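Local coordinates for protein bacterioferritin (Mycobacterium tuberculosis, PDB 3UOI) that binds heme b between paired subunits of a 24-subunit shell, and probably oxidises Fe(2+) with dioxygen and stores the iron as a mineral core, at residues Q83-R86 / E87-E90; G106-M109 / C110-Q114. All blocks are in the same frame, centred on the assembly; numbering follows the deposited sequence.

Contact 1. Residues Q83-R86 / E87-E90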
ATOM      1  N   GLN A  83      11.916 -38.421 -39.389  1.00 27.75           N
ATOM      2  CA  GLN A  83      13.326 -38.252 -39.232  1.00 27.92           C
ATOM      3  C   GLN A  83      13.783 -36.887 -39.769  1.00 27.14           C
ATOM      4  O   GLN A  83      14.936 -36.574 -39.806  1.00 25.86           O
ATOM      5  CB  GLN A  83      14.087 -39.463 -39.781  1.00 26.77           C
ATOM      6  CG  GLN A  83      14.272 -40.658 -38.802  1.00 32.30           C
ATOM      7  CD  GLN A  83      14.854 -40.313 -37.391  1.00 40.18           C
ATOM      8  OE1 GLN A  83      15.571 -39.355 -37.221  1.00 38.44           O
ATOM      9  NE2 GLN A  83      14.526 -41.124 -36.400  1.00 37.75           N
ATOM     10  N   THR A  84      12.801 -36.110 -40.196  1.00 27.92           N
ATOM     11  CA  THR A  84      12.948 -34.729 -40.569  1.00 27.14           C
ATOM     12  C   THR A  84      11.732 -33.941 -40.125  1.00 26.36           C
ATOM     13  O   THR A  84      10.775 -34.520 -39.739  1.00 28.28           O
ATOM     14  CB  THR A  84      13.262 -34.490 -42.057  1.00 27.50           C
ATOM     15  OG1 THR A  84      12.223 -34.998 -42.882  1.00 29.96           O
ATOM     16  CG2 THR A  84      14.517 -35.095 -42.440  1.00 28.71           C
ATOM     17  N   LEU A  85      11.804 -32.623 -40.121  1.00 24.82           N
ATOM     18  CA  LEU A  85      10.680 -31.825 -39.702  1.00 25.58           C
ATOM     19  C   LEU A  85       9.538 -32.084 -40.671  1.00 25.75           C
ATOM     20  O   LEU A  85       8.440 -32.338 -40.245  1.00 24.14           O
ATOM     21  CB  LEU A  85      10.993 -30.332 -39.644  1.00 26.11           C
ATOM     22  CG  LEU A  85      11.828 -29.716 -38.519  1.00 26.76           C
ATOM     23  CD1 LEU A  85      11.605 -28.233 -38.380  1.00 26.82           C
ATOM     24  CD2 LEU A  85      11.636 -30.410 -37.216  1.00 24.16           C
ATOM     25  N   ARG A  86       9.852 -32.090 -41.962  1.00 24.26           N
ATOM     26  CA  ARG A  86       8.867 -32.315 -43.003  1.00 25.83           C
ATOM     27  C   ARG A  86       8.206 -33.673 -42.889  1.00 23.33           C
ATOM     28  O   ARG A  86       7.047 -33.731 -42.910  1.00 24.17           O
ATOM     29  CB  ARG A  86       9.479 -32.144 -44.390  1.00 26.11           C
ATOM     30  CG  ARG A  86       8.567 -32.491 -45.540  1.00 27.73           C
ATOM     31  CD  ARG A  86       9.233 -32.370 -46.830  1.00 27.54           C
ATOM     32  NE  ARG A  86       9.424 -31.010 -47.231  1.00 26.72           N
ATOM     33  CZ  ARG A  86       8.519 -30.246 -47.825  1.00 28.81           C
ATOM     34  NH1 ARG A  86       7.327 -30.670 -48.095  1.00 24.37           N
ATOM     35  NH2 ARG A  86       8.826 -29.028 -48.130  1.00 30.51           N
ATOM     36  N   GLU A  87       8.941 -34.743 -42.686  1.00 22.93           N
ATOM     37  CA  GLU A  87       8.295 -36.022 -42.461  1.00 23.77           C
ATOM     38  C   GLU A  87       7.441 -35.987 -41.190  1.00 21.36           C
ATOM     39  O   GLU A  87       6.468 -36.615 -41.143  1.00 19.30           O
ATOM     40  CB  GLU A  87       9.252 -37.198 -42.353  1.00 24.47           C
ATOM     41  CG  GLU A  87      10.225 -37.370 -43.410  1.00 30.27           C
ATOM     42  CD  GLU A  87      11.174 -38.511 -43.140  1.00 35.06           C
ATOM     43  OE1 GLU A  87      10.987 -39.243 -42.196  1.00 34.55           O
ATOM     44  OE2 GLU A  87      12.121 -38.668 -43.898  1.00 40.46           O
ATOM     45  N   GLN A  88       7.896 -35.286 -40.158  1.00 20.86           N
ATOM     46  CA  GLN A  88       7.176 -35.201 -38.870  1.00 19.78           C
ATOM     47  C   GLN A  88       5.800 -34.552 -38.955  1.00 21.24           C
ATOM     48  O   GLN A  88       4.843 -35.098 -38.518  1.00 22.89           O
ATOM     49  CB  GLN A  88       8.038 -34.544 -37.800  1.00 18.88           C
ATOM     50  CG  GLN A  88       8.939 -35.490 -37.166  1.00 12.23           C
ATOM     51  CD  GLN A  88       9.928 -34.891 -36.210  1.00 20.09           C
ATOM     52  OE1 GLN A  88       9.941 -33.719 -35.974  1.00 28.14           O
ATOM     53  NE2 GLN A  88      10.715 -35.715 -35.635  1.00 20.91           N
ATOM     54  N   PHE A  89       5.724 -33.427 -39.626  1.00 23.76           N
ATOM     55  CA  PHE A  89       4.464 -32.801 -39.930  1.00 24.75           C
ATOM     56  C   PHE A  89       3.589 -33.736 -40.763  1.00 24.19           C
ATOM     57  O   PHE A  89       2.419 -33.755 -40.588  1.00 24.84           O
ATOM     58  CB  PHE A  89       4.648 -31.526 -40.721  1.00 23.55           C
ATOM     59  CG  PHE A  89       5.331 -30.451 -40.006  1.00 26.03           C
ATOM     60  CD1 PHE A  89       5.032 -30.158 -38.722  1.00 28.08           C
ATOM     61  CD2 PHE A  89       6.273 -29.672 -40.648  1.00 28.94           C
ATOM     62  CE1 PHE A  89       5.686 -29.144 -38.091  1.00 26.41           C
ATOM     63  CE2 PHE A  89       6.900 -28.678 -40.012  1.00 19.54           C
ATOM     64  CZ  PHE A  89       6.617 -28.427 -38.735  1.00 23.26           C
ATOM     65  N   GLU A  90       4.184 -34.464 -41.688  1.00 24.80           N
ATOM     66  CA  GLU A  90       3.464 -35.397 -42.539  1.00 26.05           C
ATOM     67  C   GLU A  90       2.850 -36.575 -41.834  1.00 25.24           C
ATOM     68  O   GLU A  90       1.781 -37.007 -42.136  1.00 23.48           O
ATOM     69  CB  GLU A  90       4.289 -35.837 -43.712  1.00 26.68           C
ATOM     70  CG  GLU A  90       3.836 -35.163 -44.909  1.00 33.95           C
ATOM     71  CD  GLU A  90       4.702 -35.405 -46.071  1.00 43.14           C
ATOM     72  OE1 GLU A  90       5.748 -36.041 -45.886  1.00 45.29           O
ATOM     73  OE2 GLU A  90       4.329 -34.930 -47.154  1.00 42.18           O
TER
HETATM   74  O   HOH W   1       6.533 -33.183 -48.038  1.00 29.94           O

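Contact 2. Residues G106-M109 / C110-Q114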
ATOM      1  N   GLY A 106     -18.862 -41.448 -37.640  1.00 22.02           N
ATOM      2  CA  GLY A 106     -19.146 -41.776 -36.250  1.00 21.02           C
ATOM      3  C   GLY A 106     -20.093 -40.882 -35.472  1.00 20.95           C
ATOM      4  O   GLY A 106     -20.889 -41.357 -34.707  1.00 20.98           O
ATOM      5  N   ILE A 107     -19.985 -39.590 -35.671  1.00 19.11           N
ATOM      6  CA  ILE A 107     -20.896 -38.640 -35.072  1.00 17.84           C
ATOM      7  C   ILE A 107     -22.348 -38.873 -35.593  1.00 19.58           C
ATOM      8  O   ILE A 107     -23.296 -38.883 -34.863  1.00 19.43           O
ATOM      9  CB  ILE A 107     -20.435 -37.188 -35.369  1.00 12.66           C
ATOM     10  CG1 ILE A 107     -19.072 -36.879 -34.716  1.00 17.38           C
ATOM     11  CG2 ILE A 107     -21.444 -36.245 -34.991  1.00 16.35           C
ATOM     12  CD1 ILE A 107     -18.262 -35.818 -35.366  1.00 14.87           C
ATOM     13  N   VAL A 108     -22.474 -39.084 -36.876  1.00 20.31           N
ATOM     14  CA  VAL A 108     -23.783 -39.340 -37.389  1.00 20.77           C
ATOM     15  C   VAL A 108     -24.314 -40.595 -36.743  1.00 20.80           C
ATOM     16  O   VAL A 108     -25.425 -40.627 -36.321  1.00 21.27           O
ATOM     17  CB  VAL A 108     -23.810 -39.467 -38.874  1.00 21.12           C
ATOM     18  CG1 VAL A 108     -25.136 -39.993 -39.304  1.00 23.45           C
ATOM     19  CG2 VAL A 108     -23.579 -38.164 -39.465  1.00 20.67           C
ATOM     20  N   MET A 109     -23.479 -41.608 -36.623  1.00 21.81           N
ATOM     21  CA  MET A 109     -23.973 -42.814 -35.994  1.00 20.29           C
ATOM     22  C   MET A 109     -24.410 -42.561 -34.554  1.00 20.51           C
ATOM     23  O   MET A 109     -25.458 -42.955 -34.170  1.00 17.81           O
ATOM     24  CB  MET A 109     -22.975 -43.923 -36.045  1.00 18.87           C
ATOM     25  CG  MET A 109     -23.443 -45.145 -35.352  1.00 28.30           C
ATOM     26  SD  MET A 109     -23.079 -45.255 -33.626  1.00 33.90           S
ATOM     27  CE  MET A 109     -21.358 -45.408 -33.702  1.00 31.89           C
ATOM     28  N   CYS A 110     -23.614 -41.820 -33.799  1.00 20.94           N
ATOM     29  CA  CYS A 110     -23.941 -41.514 -32.438  1.00 22.07           C
ATOM     30  C   CYS A 110     -25.269 -40.827 -32.325  1.00 20.87           C
ATOM     31  O   CYS A 110     -26.004 -41.159 -31.467  1.00 21.23           O
ATOM     32  CB  CYS A 110     -22.893 -40.623 -31.810  1.00 21.24           C
ATOM     33  SG  CYS A 110     -21.446 -41.434 -31.427  1.00 25.65           S
ATOM     34  N   ARG A 111     -25.546 -39.875 -33.202  1.00 19.70           N
ATOM     35  CA  ARG A 111     -26.824 -39.174 -33.200  1.00 19.57           C
ATOM     36  C   ARG A 111     -28.019 -40.077 -33.598  1.00 20.87           C
ATOM     37  O   ARG A 111     -29.075 -39.998 -33.076  1.00 20.54           O
ATOM     38  CB  ARG A 111     -26.756 -37.862 -33.941  1.00 17.90           C
ATOM     39  CG  ARG A 111     -25.875 -36.876 -33.280  1.00 14.75           C
ATOM     40  CD  ARG A 111     -25.792 -35.571 -34.008  1.00 12.11           C
ATOM     41  NE  ARG A 111     -25.141 -34.566 -33.204  1.00 18.85           N
ATOM     42  CZ  ARG A 111     -25.757 -33.797 -32.330  1.00 23.82           C
ATOM     43  NH1 ARG A 111     -27.044 -33.873 -32.172  1.00 23.93           N
ATOM     44  NH2 ARG A 111     -25.085 -32.943 -31.630  1.00 20.71           N
ATOM     45  N   GLU A 112     -27.784 -40.960 -34.536  1.00 23.76           N
ATOM     46  CA  GLU A 112     -28.794 -41.957 -34.898  1.00 25.23           C
ATOM     47  C   GLU A 112     -29.102 -42.867 -33.683  1.00 25.87           C
ATOM     48  O   GLU A 112     -30.171 -43.384 -33.562  1.00 25.03           O
ATOM     49  CB  GLU A 112     -28.381 -42.744 -36.137  1.00 27.52           C
ATOM     50  CG  GLU A 112     -28.209 -41.850 -37.366  1.00 30.18           C
ATOM     51  CD  GLU A 112     -27.686 -42.543 -38.630  1.00 34.26           C
ATOM     52  OE1 GLU A 112     -26.967 -43.560 -38.576  1.00 37.72           O
ATOM     53  OE2 GLU A 112     -27.960 -42.004 -39.692  1.00 34.05           O
ATOM     54  N   LYS A 113     -28.124 -43.055 -32.818  1.00 24.15           N
ATOM     55  CA  LYS A 113     -28.303 -43.878 -31.625  1.00 24.07           C
ATOM     56  C   LYS A 113     -28.848 -43.144 -30.443  1.00 21.95           C
ATOM     57  O   LYS A 113     -28.849 -43.680 -29.406  1.00 22.48           O
ATOM     58  CB  LYS A 113     -27.013 -44.500 -31.184  1.00 24.26           C
ATOM     59  CG  LYS A 113     -26.225 -45.023 -32.258  1.00 24.04           C
ATOM     60  CD  LYS A 113     -27.006 -45.960 -33.039  1.00 23.77           C
ATOM     61  CE  LYS A 113     -26.127 -46.801 -33.895  1.00 27.02           C
ATOM     62  NZ  LYS A 113     -26.636 -48.118 -34.012  1.00 30.04           N
ATOM     63  N   GLN A 114     -29.244 -41.896 -30.626  1.00 21.76           N
ATOM     64  CA  GLN A 114     -29.731 -41.006 -29.588  1.00 21.10           C
ATOM     65  C   GLN A 114     -28.766 -40.726 -28.398  1.00 19.97           C
ATOM     66  O   GLN A 114     -29.152 -40.641 -27.309  1.00 19.08           O
ATOM     67  CB  GLN A 114     -31.107 -41.448 -29.139  1.00 20.51           C
ATOM     68  CG  GLN A 114     -32.030 -41.468 -30.265  1.00 20.80           C
ATOM     69  CD  GLN A 114     -33.484 -41.728 -29.917  1.00 27.46           C
ATOM     70  OE1 GLN A 114     -33.855 -41.991 -28.801  1.00 19.20           O
ATOM     71  NE2 GLN A 114     -34.304 -41.695 -30.955  1.00 26.47           N
TER

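Contact 1. Residues Q83-R86 / E87-E90
Glu87 takes part in two hydrogen bonds at the N-terminal end of helix 85-112, one with Thr84 and one with Gln83. Glu87 N gives its hydrogen to Thr84 OG1 at 3.3 Å, the capping bond, and Glu87 OE1 takes one from Gln83 N at 3.1 Å, nearly straight at 174° but from well above the carboxylate plane. Thr84 is the N-cap: chi1 of 60° tucks OG1 between its own N and carbonyl carbon, facing the first turn. Glu87 CG lies against the same hydroxyl, 3.1 Å from Thr84 OG1.

Helical backbone bonds follow directly, Gln88 N to Thr84 O, Phe89 N to Leu85 O and Glu90 N to Arg86 O.

The charged groups further along meet through solvent. One water accepts from Arg86 NH1 at 2.6 Å, in the guanidinium plane, and donates to Glu90 OE2 at 2.9 Å, while Arg86 NH2 forms a salt bridge with Asp144 on helix 116-146.

Apolar contact is slight: Leu85 CB comes within 4.4 Å of Phe89 CE2, and both side chains also pack on Leu42 of helix 40-66.

A carboxylate at the start of a helix should interact favourably with the helix dipole, so Glu87 probably adds electrostatic stabilisation to the hydrogen bonds that begin this helix of the four-helix ferritin bundle.

Contact 2. Residues G106-M109 / C110-Q114
Met109 and Lys113 lie across one another at an angle, one helical turn apart, with the thioether over the aliphatic part of the lysine. Met109 SD is 3.4 Å from Lys113 CE, and Lys113 CG is equally near the sulfur. Met109 CG comes to 3.5 Å from Lys113 CE, tight for two carbons. The methionine reaches this place by leaving the backbone with CG opposite its N (chi1 177°) and then bending at chi2, -89°, which swings SD alongside the lysine. Lys113 bends too, at chi2, and its CG sits close over Met109 O, the carbonyl that accepts from Lys113 N. Its ammonium end continues to Asp8 in a salt bridge, and Met109 also rests on Asp8 and Leu12 of helix 7-36.

Here helix 85-112 of the ferritin four-helix bundle ends in a Schellman motif. Gln114, with positive phi, is the C-prime residue: Gln114 N bonds back to Arg111 O, and Asp115 N to Cys110 O, turning the chain toward helix 116-146.

On another side of the turn, Val108 and Glu112 meet. Val108 CG1 stands 3.5 Å from Glu112 OE2, and Glu112 CG packs 3.2 Å from Val108 O. Arg111 extends outward from the helix, nearly at right angles to its course, with Ile107 CG2 at the edge of its guanidinium, near the plane and 4.4 Å from Arg111 NE. That group bridges subunits: NE pairs with Glu123 of its own chain, NH1 with Glu123 of a neighbouring subunit. Cys110 faces inward against Val9 and Leu12 of helix 7-36 and Ala119 of helix 116-146, its SG 3.3 Å from Gly106 O.

Coming from the N terminus, the chain passes through helices 7-36 and 40-66 and a long connection before contact 1 begins helix 85-112; contact 2 ends the same helix. Neither closes a long loop. They follow in series without nesting or crossing, on opposite sides of the chain's centre, with their own centres about 35 Å apart and nearest atoms about 21 Å apart. Contact 1 ties the start of the helix to helices 7-36, 40-66 and 116-146. Contact 2 joins its far end to helices 7-36 and 116-146 and to two neighbouring subunits. Between them lies Glu96, a predicted iron ligand on this helix.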